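PDB 2WTO: ORF131 protein from Ralstonia metallidurans, which probably takes part in heavy-metal resistance as a metal-binding CzcE-family protein related to the cupredoxins. Local coordinates for residues A[73-78]-A[118-123]; A[53-58]-A[91-96]; A[98-103]-A[122-127]. All coordinates share one frame; numbering follows the deposited sequence.

Interaction 1: residues A[73-78]-A[118-123]. With MG (magnesium ion), chain I.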
ATOM      1  N   VAL A  73      -4.039   3.591  -1.437  1.00  7.24           N
ATOM      2  CA  VAL A  73      -2.985   2.808  -0.796  0.50  7.37           C
ATOM      3  C   VAL A  73      -3.643   1.951   0.281  1.00  7.41           C
ATOM      4  O   VAL A  73      -4.748   2.257   0.705  1.00  6.98           O
ATOM      5  CB  VAL A  73      -1.867   3.712  -0.168  0.50  6.61           C
ATOM      6  CG1 VAL A  73      -1.271   4.629  -1.227  0.50 10.12           C
ATOM      7  CG2 VAL A  73      -2.414   4.536   0.975  0.50  6.37           C
ATOM      8  N   ASN A  74      -2.986   0.868   0.696  1.00  7.63           N
ATOM      9  CA  ASN A  74      -3.509  -0.002   1.746  1.00  7.61           C
ATOM     10  C   ASN A  74      -2.642   0.198   2.979  1.00  6.49           C
ATOM     11  O   ASN A  74      -1.420   0.087   2.894  1.00  7.62           O
ATOM     12  CB  ASN A  74      -3.403  -1.475   1.351  1.00  6.63           C
ATOM     13  CG  ASN A  74      -4.349  -1.855   0.225  1.00  6.62           C
ATOM     14  OD1 ASN A  74      -5.305  -1.139  -0.064  1.00  7.14           O
ATOM     15  ND2 ASN A  74      -4.104  -3.005  -0.392  1.00  7.86           N
ATOM     16  N   VAL A  75      -3.270   0.476   4.117  1.00  7.37           N
ATOM     17  CA  VAL A  75      -2.544   0.514   5.391  1.00  6.57           C
ATOM     18  C   VAL A  75      -3.227  -0.417   6.403  1.00  6.23           C
ATOM     19  O   VAL A  75      -4.395  -0.786   6.235  1.00  6.83           O
ATOM     20  CB  VAL A  75      -2.444   1.950   5.939  1.00  7.82           C
ATOM     21  CG1 VAL A  75      -1.771   2.874   4.903  1.00  7.75           C
ATOM     22  CG2 VAL A  75      -3.849   2.470   6.370  1.00  6.37           C
ATOM     23  N   ASP A  76      -2.482  -0.833   7.432  1.00  6.68           N
ATOM     24  CA  ASP A  76      -3.050  -1.638   8.505  1.00  5.90           C
ATOM     25  C   ASP A  76      -3.570  -0.753   9.641  1.00  6.96           C
ATOM     26  O   ASP A  76      -3.054   0.325   9.874  1.00  5.93           O
ATOM     27  CB  ASP A  76      -1.989  -2.587   9.067  1.00  6.63           C
ATOM     28  CG  ASP A  76      -1.829  -3.837   8.214  1.00 16.42           C
ATOM     29  OD1 ASP A  76      -2.842  -4.291   7.646  1.00 14.49           O
ATOM     30  OD2 ASP A  76      -0.703  -4.360   8.110  1.00 25.23           O
ATOM     31  N   SER A  77      -4.590  -1.235  10.348  1.00  5.14           N
ATOM     32  CA  SER A  77      -4.951  -0.626  11.624  1.00  5.94           C
ATOM     33  C   SER A  77      -3.664  -0.539  12.463  1.00  5.69           C
ATOM     34  O   SER A  77      -2.889  -1.518  12.528  1.00  6.13           O
ATOM     35  CB  SER A  77      -5.998  -1.499  12.326  1.00  5.61           C
ATOM     36  OG  SER A  77      -7.300  -1.218  11.837  1.00  5.37           O
ATOM     37  N   GLY A  78      -3.416   0.618  13.068  1.00  5.29           N
ATOM     38  CA  GLY A  78      -2.254   0.790  13.935  1.00  6.56           C
ATOM     39  C   GLY A  78      -0.931   1.079  13.238  1.00  5.91           C
ATOM     40  O   GLY A  78       0.075   1.362  13.891  1.00  5.04           O
ATOM     41  N   VAL A 118      -6.499  10.978  -2.865  1.00 10.24           N
ATOM     42  CA  VAL A 118      -5.876   9.695  -2.579  1.00  9.37           C
ATOM     43  C   VAL A 118      -6.605   8.996  -1.444  1.00  8.00           C
ATOM     44  O   VAL A 118      -6.610   9.482  -0.313  1.00  6.90           O
ATOM     45  CB  VAL A 118      -4.396   9.863  -2.155  1.00  6.82           C
ATOM     46  CG1 VAL A 118      -3.773   8.487  -1.843  1.00  8.02           C
ATOM     47  CG2 VAL A 118      -3.623  10.593  -3.263  1.00  8.26           C
ATOM     48  N   ARG A 119      -7.231   7.874  -1.734  1.00  8.45           N
ATOM     49  CA  ARG A 119      -7.994   7.202  -0.691  1.00  8.09           C
ATOM     50  C   ARG A 119      -7.142   6.168   0.036  1.00  8.68           C
ATOM     51  O   ARG A 119      -6.443   5.375  -0.592  1.00  8.27           O
ATOM     52  CB  ARG A 119      -9.309   6.643  -1.234  1.00  9.97           C
ATOM     53  CG  ARG A 119     -10.247   7.817  -1.648  1.00 19.16           C
ATOM     54  CD  ARG A 119     -11.739   7.479  -1.662  1.00 16.08           C
ATOM     55  NE  ARG A 119     -12.226   7.083  -0.364  1.00 12.08           N
ATOM     56  CZ  ARG A 119     -12.745   7.910   0.538  1.00 10.64           C
ATOM     57  NH1 ARG A 119     -12.877   9.213   0.291  1.00 10.17           N
ATOM     58  NH2 ARG A 119     -13.141   7.421   1.691  1.00  8.45           N
ATOM     59  N   VAL A 120      -7.177   6.217   1.367  1.00  7.10           N
ATOM     60  CA  VAL A 120      -6.458   5.249   2.198  1.00  6.11           C
ATOM     61  C   VAL A 120      -7.381   4.124   2.650  1.00  6.15           C
ATOM     62  O   VAL A 120      -8.344   4.353   3.370  1.00  6.28           O
ATOM     63  CB  VAL A 120      -5.832   5.915   3.448  1.00  7.30           C
ATOM     64  CG1 VAL A 120      -5.009   4.882   4.255  1.00  6.41           C
ATOM     65  CG2 VAL A 120      -4.955   7.088   3.029  1.00  6.89           C
ATOM     66  N   TYR A 121      -7.073   2.902   2.240  1.00  7.14           N
ATOM     67  CA  TYR A 121      -7.843   1.745   2.646  1.00  7.70           C
ATOM     68  C   TYR A 121      -7.231   1.203   3.930  1.00  8.76           C
ATOM     69  O   TYR A 121      -6.084   0.777   3.925  1.00  7.68           O
ATOM     70  CB  TYR A 121      -7.767   0.692   1.547  1.00  8.72           C
ATOM     71  CG  TYR A 121      -8.803  -0.365   1.655  1.00 10.88           C
ATOM     72  CD1 TYR A 121      -9.934  -0.350   0.835  1.00 10.80           C
ATOM     73  CD2 TYR A 121      -8.656  -1.398   2.584  1.00 12.07           C
ATOM     74  CE1 TYR A 121     -10.902  -1.360   0.953  1.00 20.42           C
ATOM     75  CE2 TYR A 121      -9.601  -2.414   2.701  1.00 18.35           C
ATOM     76  CZ  TYR A 121     -10.720  -2.388   1.892  1.00 21.05           C
ATOM     77  OH  TYR A 121     -11.640  -3.398   2.024  1.00 21.13           O
ATOM     78  N   ILE A 122      -7.984   1.225   5.026  1.00  6.23           N
ATOM     79  CA  ILE A 122      -7.463   0.734   6.308  1.00  6.22           C
ATOM     80  C   ILE A 122      -8.041  -0.635   6.641  1.00  7.40           C
ATOM     81  O   ILE A 122      -9.259  -0.795   6.750  1.00  6.45           O
ATOM     82  CB  ILE A 122      -7.818   1.706   7.453  1.00  5.02           C
ATOM     83  CG1 ILE A 122      -7.400   3.132   7.082  1.00  5.84           C
ATOM     84  CG2 ILE A 122      -7.207   1.195   8.781  1.00  5.06           C
ATOM     85  CD1 ILE A 122      -8.211   4.261   7.799  1.00  4.29           C
ATOM     86  N   ASP A 123      -7.154  -1.623   6.794  1.00  7.25           N
ATOM     87  CA  ASP A 123      -7.550  -2.979   7.095  1.00  8.06           C
ATOM     88  C   ASP A 123      -8.054  -3.031   8.540  1.00  8.38           C
ATOM     89  O   ASP A 123      -7.565  -2.297   9.410  1.00  6.50           O
ATOM     90  CB  ASP A 123      -6.347  -3.920   6.908  1.00  8.88           C
ATOM     91  CG  ASP A 123      -6.711  -5.387   7.072  1.00 15.69           C
ATOM     92  OD1 ASP A 123      -7.782  -5.822   6.586  1.00 18.10           O
ATOM     93  OD2 ASP A 123      -5.907  -6.124   7.682  1.00 21.36           O
TER
HETATM   94 MG    MG I1113      -5.903  -8.006   8.243  0.80 22.29          MG
HETATM   95  O   HOH W   1      -3.558  -6.663   8.813  1.00 26.17           O
HETATM   96  O   HOH W   2      -3.580  -6.394   6.481  1.00 29.90           O
HETATM   97  O   HOH W   3      -4.951  -4.378  10.214  1.00  8.51           O
HETATM   98  O   HOH W   4      -7.654  -8.378   7.388  1.00 11.64           O
HETATM   99  O   HOH W   5      -7.023  -7.806   9.969  1.00 25.61           O
HETATM  100  O   HOH W   6      -4.414  -8.230   9.672  1.00 31.17           O
HETATM  101  O   HOH W   7      -5.948 -10.149   8.322  1.00 24.45           O
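Val75 lays its CG2 methyl against two side chains of strand 119-123: it presses on CG1 of Val120 at 3.4 Å, a tight fit for two methyls, and touches CG1 of Ile122 at 3.7 Å. The torsion (chi1 -57°) sets CG2 between the backbone N and the carbonyl carbon, on the side of the neighbouring strand. On the same face Phe94 of the other sheet lies against Val75, Val120 and Ile122. The backbones run parallel, and each bonding residue of 73-76 reaches two residues of its partner strand: Val73 N donates to Arg119 O and Val73 O accepts from Tyr121 N, after which Val75 N gives a bond of 2.8 Å to Tyr121 O and Val75 O takes one from Asp123 N. Strand 72-76 is thus the outer parallel neighbour of 119-123 in a three-stranded mixed sheet, one of two sheets in a fold consistent with the cupredoxin clan. On the face of Asn74 and Tyr121 the amide OD1 of Asn74 lies 3.5 Å from CB of Tyr121, while its ND2 bonds to Asn74 O of the second subunit. Farther along, the carboxylates of Asp76 and Asp123 stand side by side, their planes 49° apart; water 1 sits 2.7 Å from both Asp76 OD1 and Asp123 OD2. The latter oxygen also binds magnesium at 2.0 Å, where four waters and Asp123 of the second subunit complete six ligands. Beyond the strand end, Ser77 OG donates to Asp123 O at 2.7 Å in the carbonyl plane, and itself bonds to the backbone of Met97.

Interaction 2: residues A[53-58]-A[91-96]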
ATOM      1  N   ASP A  53      -4.224   9.307  14.428  1.00  8.39           N
ATOM      2  CA  ASP A  53      -3.535  10.400  15.087  1.00  8.94           C
ATOM      3  C   ASP A  53      -2.301  10.831  14.290  1.00  8.07           C
ATOM      4  O   ASP A  53      -1.619   9.982  13.693  1.00  8.16           O
ATOM      5  CB  ASP A  53      -3.100   9.930  16.488  1.00  7.86           C
ATOM      6  CG  ASP A  53      -4.287   9.581  17.354  1.00  8.55           C
ATOM      7  OD1 ASP A  53      -4.936  10.527  17.831  1.00  9.21           O
ATOM      8  OD2 ASP A  53      -4.604   8.380  17.527  1.00  8.49           O
ATOM      9  N   PRO A  54      -2.014  12.138  14.283  1.00  7.32           N
ATOM     10  CA  PRO A  54      -0.770  12.651  13.701  1.00  8.85           C
ATOM     11  C   PRO A  54       0.401  11.893  14.304  1.00  9.25           C
ATOM     12  O   PRO A  54       0.367  11.544  15.488  1.00  8.41           O
ATOM     13  CB  PRO A  54      -0.740  14.107  14.172  1.00  8.39           C
ATOM     14  CG  PRO A  54      -2.176  14.470  14.289  1.00 13.11           C
ATOM     15  CD  PRO A  54      -2.871  13.229  14.797  1.00  8.03           C
ATOM     16  N   ALA A  55       1.419  11.624  13.496  1.00 10.41           N
ATOM     17  CA  ALA A  55       2.583  10.890  13.971  1.00 10.17           C
ATOM     18  C   ALA A  55       3.837  11.633  13.558  1.00  6.45           C
ATOM     19  O   ALA A  55       3.786  12.516  12.699  1.00  6.14           O
ATOM     20  CB  ALA A  55       2.602   9.479  13.380  1.00  9.07           C
ATOM     21  N   GLY A  56       4.968  11.264  14.156  1.00  6.94           N
ATOM     22  CA  GLY A  56       6.242  11.769  13.683  1.00  7.22           C
ATOM     23  C   GLY A  56       6.876  10.840  12.669  1.00  6.66           C
ATOM     24  O   GLY A  56       6.784   9.607  12.772  1.00  6.25           O
ATOM     25  N   GLN A  57       7.527  11.430  11.676  1.00  8.57           N
ATOM     26  CA  GLN A  57       8.248  10.655  10.669  1.00  7.41           C
ATOM     27  C   GLN A  57       9.218   9.620  11.254  1.00 10.60           C
ATOM     28  O   GLN A  57       9.450   8.546  10.669  1.00  8.52           O
ATOM     29  CB  GLN A  57       9.032  11.628   9.783  1.00 17.74           C
ATOM     30  CG  GLN A  57       9.598  10.964   8.554  1.00 30.22           C
ATOM     31  CD  GLN A  57      10.644  11.814   7.870  1.00 31.85           C
ATOM     32  OE1 GLN A  57      10.581  13.060   7.904  1.00 20.41           O
ATOM     33  NE2 GLN A  57      11.619  11.146   7.237  1.00 26.14           N
ATOM     34  N   SER A  58       9.790   9.940  12.410  1.00  9.37           N
ATOM     35  CA  SER A  58      10.794   9.060  13.010  1.00 11.78           C
ATOM     36  C   SER A  58      10.184   7.748  13.508  1.00  8.56           C
ATOM     37  O   SER A  58      10.903   6.806  13.839  1.00  8.74           O
ATOM     38  CB  SER A  58      11.527   9.784  14.153  1.00 11.44           C
ATOM     39  OG  SER A  58      10.655   9.954  15.256  1.00 15.48           O
ATOM     40  N   ALA A  91       3.333  12.360   8.642  1.00  6.67           N
ATOM     41  CA  ALA A  91       3.081  10.987   9.084  1.00  6.30           C
ATOM     42  C   ALA A  91       1.800  10.856   9.916  1.00  5.95           C
ATOM     43  O   ALA A  91       1.314  11.844  10.483  1.00  4.85           O
ATOM     44  CB  ALA A  91       4.284  10.428   9.869  1.00  5.69           C
ATOM     45  N   TRP A  92       1.257   9.643   9.953  1.00  5.30           N
ATOM     46  CA  TRP A  92      -0.028   9.364  10.577  1.00  5.56           C
ATOM     47  C   TRP A  92      -0.013   7.977  11.178  1.00  5.62           C
ATOM     48  O   TRP A  92       0.522   7.053  10.571  1.00  5.58           O
ATOM     49  CB  TRP A  92      -1.134   9.412   9.519  1.00  5.22           C
ATOM     50  CG  TRP A  92      -2.525   9.376  10.066  1.00  5.70           C
ATOM     51  CD1 TRP A  92      -3.330   8.281  10.214  1.00  4.64           C
ATOM     52  CD2 TRP A  92      -3.274  10.500  10.534  1.00  5.12           C
ATOM     53  NE1 TRP A  92      -4.549   8.664  10.755  1.00  4.82           N
ATOM     54  CE2 TRP A  92      -4.539  10.023  10.954  1.00  4.68           C
ATOM     55  CE3 TRP A  92      -2.998  11.871  10.657  1.00  5.36           C
ATOM     56  CZ2 TRP A  92      -5.519  10.868  11.479  1.00  4.48           C
ATOM     57  CZ3 TRP A  92      -3.970  12.705  11.174  1.00  6.29           C
ATOM     58  CH2 TRP A  92      -5.217  12.198  11.572  1.00  6.60           C
ATOM     59  N   THR A  93      -0.615   7.817  12.357  1.00  5.14           N
ATOM     60  CA  THR A  93      -0.803   6.485  12.933  1.00  4.81           C
ATOM     61  C   THR A  93      -2.285   6.125  12.826  1.00  5.27           C
ATOM     62  O   THR A  93      -3.147   6.793  13.393  1.00  5.31           O
ATOM     63  CB  THR A  93      -0.372   6.393  14.436  1.00  7.54           C
ATOM     64  OG1 THR A  93       1.043   6.627  14.563  1.00  5.04           O
ATOM     65  CG2 THR A  93      -0.674   4.984  14.985  1.00  5.16           C
ATOM     66  N   PHE A  94      -2.585   5.083  12.068  1.00  4.63           N
ATOM     67  CA  PHE A  94      -3.976   4.726  11.819  1.00  6.71           C
ATOM     68  C   PHE A  94      -4.625   4.078  13.028  1.00  4.48           C
ATOM     69  O   PHE A  94      -3.978   3.332  13.783  1.00  7.53           O
ATOM     70  CB  PHE A  94      -4.089   3.888  10.548  1.00  6.31           C
ATOM     71  CG  PHE A  94      -3.764   4.686   9.333  1.00  7.05           C
ATOM     72  CD1 PHE A  94      -4.753   5.442   8.698  1.00  5.12           C
ATOM     73  CD2 PHE A  94      -2.457   4.782   8.890  1.00  6.94           C
ATOM     74  CE1 PHE A  94      -4.441   6.243   7.590  1.00  7.19           C
ATOM     75  CE2 PHE A  94      -2.132   5.586   7.805  1.00  6.49           C
ATOM     76  CZ  PHE A  94      -3.119   6.323   7.156  1.00  5.99           C
ATOM     77  N   ALA A  95      -5.895   4.423  13.243  1.00  5.58           N
ATOM     78  CA  ALA A  95      -6.668   3.895  14.362  1.00  6.64           C
ATOM     79  C   ALA A  95      -6.892   2.389  14.225  1.00  6.55           C
ATOM     80  O   ALA A  95      -6.633   1.801  13.165  1.00  6.40           O
ATOM     81  CB  ALA A  95      -8.039   4.627  14.453  1.00  6.26           C
ATOM     82  N   GLN A  96      -7.392   1.769  15.298  1.00  6.33           N
ATOM     83  CA  GLN A  96      -7.742   0.355  15.287  1.00  7.24           C
ATOM     84  C   GLN A  96      -9.204   0.229  14.836  1.00 10.05           C
ATOM     85  O   GLN A  96     -10.129   0.509  15.609  1.00  9.97           O
ATOM     86  CB  GLN A  96      -7.565  -0.252  16.682  1.00  8.78           C
ATOM     87  CG  GLN A  96      -6.117  -0.171  17.225  1.00  6.58           C
ATOM     88  CD  GLN A  96      -5.142  -1.108  16.503  1.00  8.01           C
ATOM     89  OE1 GLN A  96      -5.537  -2.104  15.900  1.00  7.31           O
ATOM     90  NE2 GLN A  96      -3.865  -0.797  16.588  1.00  9.38           N
TER
HETATM   91  O   HOH W   8      -3.358   6.527  16.288  1.00 27.59           O
HETATM   92  O   HOH W   9       4.449  14.239  10.524  1.00 10.85           O
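Asp53 and Thr93 face each other as an antiparallel hydrogen-bonded pair, where strand 52-55 forms the edge of a four-stranded mixed sheet and 88-94 is the strand next to it. Among the backbone bonds, Thr93 N to Asp53 O is short and nearly straight (2.7 Å, 176°), and Asp53 N returns a bond to Thr93 O. The third, Ala55 N to Ala91 O, approaches from above the carbonyl plane, 58° out of it. Two waters extend the pairing: water 8 donates to both Asp53 OD2 and Thr93 O, giving that carbonyl a second partner, and water 9 joins Ala55 O to Ala91 N. The flat contact belongs to Trp92. With CG anti to the backbone N (chi1 -170°), its indole lies flat against the backbone of the outer strand, so that Asp53 O stands 3.6 Å and Pro54 N 3.7 Å above one ring face, both toward the rim. Pro54 CD meets CZ3 of Trp92 at 3.8 Å from the same face. NE1 of Trp92 bonds to Tyr51 O, which fixes the turn of the indole, and Leu108 and Met109 also touch its side chain. Small apolar contacts fill the other side of the pairing: the CB atoms of Ala55 and Ala91 are 4.0 Å apart, and the methyl of Ala91 also touches the backbone of Gly56 and Gln57. Ala55 CB ends 3.5 Å from OG1 of Thr93, a hydroxyl that is hydrogen-bonded to OG1 of Thr80.

Interaction 3: residues A[98-103]-A[122-127]. With MG (magnesium ion), chain I.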
ATOM      1  N   VAL A  98     -12.810  -1.374  13.498  1.00  8.44           N
ATOM      2  CA  VAL A  98     -13.588  -2.577  13.733  1.00  7.03           C
ATOM      3  C   VAL A  98     -13.841  -3.337  12.415  1.00  8.15           C
ATOM      4  O   VAL A  98     -14.043  -4.551  12.414  1.00  9.14           O
ATOM      5  CB  VAL A  98     -14.934  -2.235  14.439  1.00  8.91           C
ATOM      6  CG1 VAL A  98     -15.827  -1.414  13.502  1.00  8.63           C
ATOM      7  CG2 VAL A  98     -15.605  -3.494  14.918  1.00  9.69           C
ATOM      8  N   ARG A  99     -13.841  -2.612  11.302  1.00  7.56           N
ATOM      9  CA  ARG A  99     -14.014  -3.226   9.984  1.00  7.70           C
ATOM     10  C   ARG A  99     -13.131  -2.483   8.971  1.00  8.12           C
ATOM     11  O   ARG A  99     -12.708  -1.355   9.232  1.00  7.77           O
ATOM     12  CB  ARG A  99     -15.487  -3.149   9.551  1.00  8.96           C
ATOM     13  CG  ARG A  99     -16.010  -1.729   9.405  1.00 14.99           C
ATOM     14  CD  ARG A  99     -17.475  -1.708   8.908  1.00 21.11           C
ATOM     15  NE  ARG A  99     -18.343  -2.522   9.757  1.00 30.52           N
ATOM     16  CZ  ARG A  99     -18.969  -2.070  10.843  1.00 40.40           C
ATOM     17  NH1 ARG A  99     -18.837  -0.804  11.213  1.00 39.98           N
ATOM     18  NH2 ARG A  99     -19.731  -2.883  11.561  1.00 43.56           N
ATOM     19  N   ASP A 100     -12.856  -3.108   7.820  1.00  6.92           N
ATOM     20  CA  ASP A 100     -12.169  -2.404   6.732  1.00  7.32           C
ATOM     21  C   ASP A 100     -12.919  -1.108   6.426  1.00  9.56           C
ATOM     22  O   ASP A 100     -14.168  -1.071   6.383  1.00  9.48           O
ATOM     23  CB  ASP A 100     -12.119  -3.237   5.433  1.00 12.79           C
ATOM     24  CG  ASP A 100     -11.291  -4.506   5.543  1.00 18.31           C
ATOM     25  OD1 ASP A 100     -10.686  -4.814   6.587  1.00  8.00           O
ATOM     26  OD2 ASP A 100     -11.247  -5.225   4.526  1.00 30.90           O
ATOM     27  N   THR A 101     -12.169  -0.033   6.233  1.00  5.57           N
ATOM     28  CA  THR A 101     -12.763   1.273   5.999  1.00  6.60           C
ATOM     29  C   THR A 101     -11.791   2.103   5.167  1.00 12.89           C
ATOM     30  O   THR A 101     -10.623   1.738   5.033  1.00 17.24           O
ATOM     31  CB  THR A 101     -13.145   1.977   7.340  1.00 10.84           C
ATOM     32  OG1 THR A 101     -13.939   3.139   7.081  1.00 10.50           O
ATOM     33  CG2 THR A 101     -11.897   2.396   8.121  1.00 11.38           C
ATOM     34  N   SER A 102     -12.263   3.191   4.573  1.00  4.88           N
ATOM     35  CA  SER A 102     -11.350   4.081   3.860  1.00  5.35           C
ATOM     36  C   SER A 102     -11.564   5.526   4.284  1.00  6.51           C
ATOM     37  O   SER A 102     -12.620   5.889   4.803  1.00  5.41           O
ATOM     38  CB  SER A 102     -11.479   3.931   2.329  1.00  5.19           C
ATOM     39  OG  SER A 102     -12.684   4.521   1.820  1.00  5.78           O
ATOM     40  N   VAL A 103     -10.549   6.349   4.063  1.00  6.62           N
ATOM     41  CA  VAL A 103     -10.628   7.782   4.317  1.00  7.60           C
ATOM     42  C   VAL A 103      -9.759   8.505   3.293  1.00  7.95           C
ATOM     43  O   VAL A 103      -8.754   7.946   2.814  1.00  8.13           O
ATOM     44  CB  VAL A 103     -10.190   8.142   5.791  1.00  8.64           C
ATOM     45  CG1 VAL A 103      -8.738   7.790   6.056  1.00  6.03           C
ATOM     46  CG2 VAL A 103     -10.442   9.627   6.085  1.00  9.40           C
ATOM     47  N   ILE A 122      -7.984   1.225   5.026  1.00  6.23           N
ATOM     48  CA  ILE A 122      -7.463   0.734   6.308  1.00  6.22           C
ATOM     49  C   ILE A 122      -8.041  -0.635   6.641  1.00  7.40           C
ATOM     50  O   ILE A 122      -9.259  -0.795   6.750  1.00  6.45           O
ATOM     51  CB  ILE A 122      -7.818   1.706   7.453  1.00  5.02           C
ATOM     52  CG1 ILE A 122      -7.400   3.132   7.082  1.00  5.84           C
ATOM     53  CG2 ILE A 122      -7.207   1.195   8.781  1.00  5.06           C
ATOM     54  CD1 ILE A 122      -8.211   4.261   7.799  1.00  4.29           C
ATOM     55  N   ASP A 123      -7.154  -1.623   6.794  1.00  7.25           N
ATOM     56  CA  ASP A 123      -7.550  -2.979   7.095  1.00  8.06           C
ATOM     57  C   ASP A 123      -8.054  -3.031   8.540  1.00  8.38           C
ATOM     58  O   ASP A 123      -7.565  -2.297   9.410  1.00  6.50           O
ATOM     59  CB  ASP A 123      -6.347  -3.920   6.908  1.00  8.88           C
ATOM     60  CG  ASP A 123      -6.711  -5.387   7.072  1.00 15.69           C
ATOM     61  OD1 ASP A 123      -7.782  -5.822   6.586  1.00 18.10           O
ATOM     62  OD2 ASP A 123      -5.907  -6.124   7.682  1.00 21.36           O
ATOM     63  N   ARG A 124      -9.047  -3.890   8.760  1.00  7.45           N
ATOM     64  CA  ARG A 124      -9.655  -4.126  10.069  1.00  7.99           C
ATOM     65  C   ARG A 124      -8.608  -4.525  11.102  1.00  7.22           C
ATOM     66  O   ARG A 124      -7.657  -5.246  10.789  1.00  7.47           O
ATOM     67  CB  ARG A 124     -10.650  -5.275   9.919  1.00 10.73           C
ATOM     68  CG  ARG A 124     -11.274  -5.757  11.203  1.00 20.09           C
ATOM     69  CD  ARG A 124     -12.347  -6.811  10.924  1.00 23.14           C
ATOM     70  NE  ARG A 124     -11.781  -8.145  10.735  1.00 34.44           N
ATOM     71  CZ  ARG A 124     -11.522  -8.697   9.553  1.00 38.23           C
ATOM     72  NH1 ARG A 124     -11.779  -8.038   8.427  1.00 35.30           N
ATOM     73  NH2 ARG A 124     -11.009  -9.921   9.498  1.00 51.92           N
ATOM     74  N   SER A 125      -8.804  -4.088  12.343  1.00  6.95           N
ATOM     75  CA  SER A 125      -7.890  -4.412  13.436  1.00  8.78           C
ATOM     76  C   SER A 125      -8.014  -5.855  13.907  1.00  9.49           C
ATOM     77  O   SER A 125      -9.104  -6.414  13.992  1.00 11.20           O
ATOM     78  CB  SER A 125      -8.178  -3.495  14.637  1.00  5.78           C
ATOM     79  OG  SER A 125      -7.432  -3.895  15.766  1.00  8.96           O
ATOM     80  N   ASP A 126      -6.881  -6.458  14.234  1.00 12.01           N
ATOM     81  CA  ASP A 126      -6.869  -7.800  14.804  1.00 12.80           C
ATOM     82  C   ASP A 126      -7.164  -7.803  16.301  1.00 14.39           C
ATOM     83  O   ASP A 126      -7.164  -8.857  16.932  1.00 12.64           O
ATOM     84  CB  ASP A 126      -5.491  -8.421  14.562  1.00 17.41           C
ATOM     85  CG  ASP A 126      -5.214  -8.641  13.081  1.00 22.67           C
ATOM     86  OD1 ASP A 126      -6.123  -9.177  12.403  1.00 27.33           O
ATOM     87  OD2 ASP A 126      -4.116  -8.265  12.603  1.00 35.20           O
ATOM     88  N   LEU A 127      -7.411  -6.630  16.873  1.00 10.99           N
ATOM     89  CA  LEU A 127      -7.604  -6.552  18.325  1.00 10.30           C
ATOM     90  C   LEU A 127      -9.039  -6.851  18.778  1.00 16.70           C
ATOM     91  O   LEU A 127      -9.292  -6.979  19.973  1.00 14.47           O
ATOM     92  CB  LEU A 127      -7.169  -5.187  18.844  1.00  7.52           C
ATOM     93  CG  LEU A 127      -5.732  -4.738  18.563  1.00  9.84           C
ATOM     94  CD1 LEU A 127      -5.540  -3.365  19.192  1.00 12.57           C
ATOM     95  CD2 LEU A 127      -4.730  -5.730  19.129  1.00 15.00           C
TER
HETATM   96 MG    MG I1113      -5.903  -8.006   8.243  0.80 22.29          MG
HETATM   97  O   HOH W  10     -14.268  -5.884   7.450  1.00 11.19           O
HETATM   98  O   HOH W  11      -8.659  -5.786   4.026  1.00 23.79           O
HETATM   99  O   HOH W   4      -7.654  -8.378   7.388  1.00 11.64           O
HETATM  100  O   HOH W   5      -7.023  -7.806   9.969  1.00 25.61           O
HETATM  101  O   HOH W   6      -4.414  -8.230   9.672  1.00 31.17           O
HETATM  102  O   HOH W   7      -5.948 -10.149   8.322  1.00 24.45           O
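Thr101 and Ile122 form the close-packed end of this contact. Ile122 N donates to Thr101 O at 2.7 Å, the Thr101 N bond to Ile122 O answers it, and the CD1 methyl of Ile122 touches CG1 of Val103 at 4.0 Å and CG2 of Thr101 at 4.1 Å. This is one antiparallel hydrogen-bonded pair, by which the edge strand 101-104 joins the central strand 119-123 of the three-stranded sheet. Beyond it strand pairing gives way to loops that stay close, and water and charge take over. Asp100 OD1 receives Arg124 N at 2.9 Å on its anti side, 22° out of the carboxylate plane. It also lies only 3.1 Å from Asp123 OD1, a meeting of like charges that the nearby magnesium probably eases; water 11 lies close to both carboxylates. The salt bridge from Asp100 OD1 to Arg124 NH1 is long at 3.9 Å. Arg124 runs extended as far as CD, which packs on Val98 O at 3.2 Å, and then bends at chi3 (82°). Two metal-bound waters are held from the second shell: water 5 donates to Arg124 O and Asp126 OD1, water 6 to Asp126 OD2.

Overall arrangement
From the N terminus, helix 37-49 leads into strand 52-55, which waits until 91-96 for its partner; interaction 2 thereby closes a loop containing strands 63-65, 72-76 and 80-85. Interaction 1 opens inside that loop at 73-78 but closes beyond it at 118-123, so the two cross, the chain changing sheets several times along the way. Interaction 3 follows interaction 2 in series, its loop from 98-103 to 122-127 holding helix 105-108. It ends on the same strand as interaction 1, which places 119-123 between 72-76 and 101-104. Phe94 of interaction 2 links the two sheets, and Gln96 bonds to Ser125. Interactions 1 and 3 share the magnesium at the second subunit.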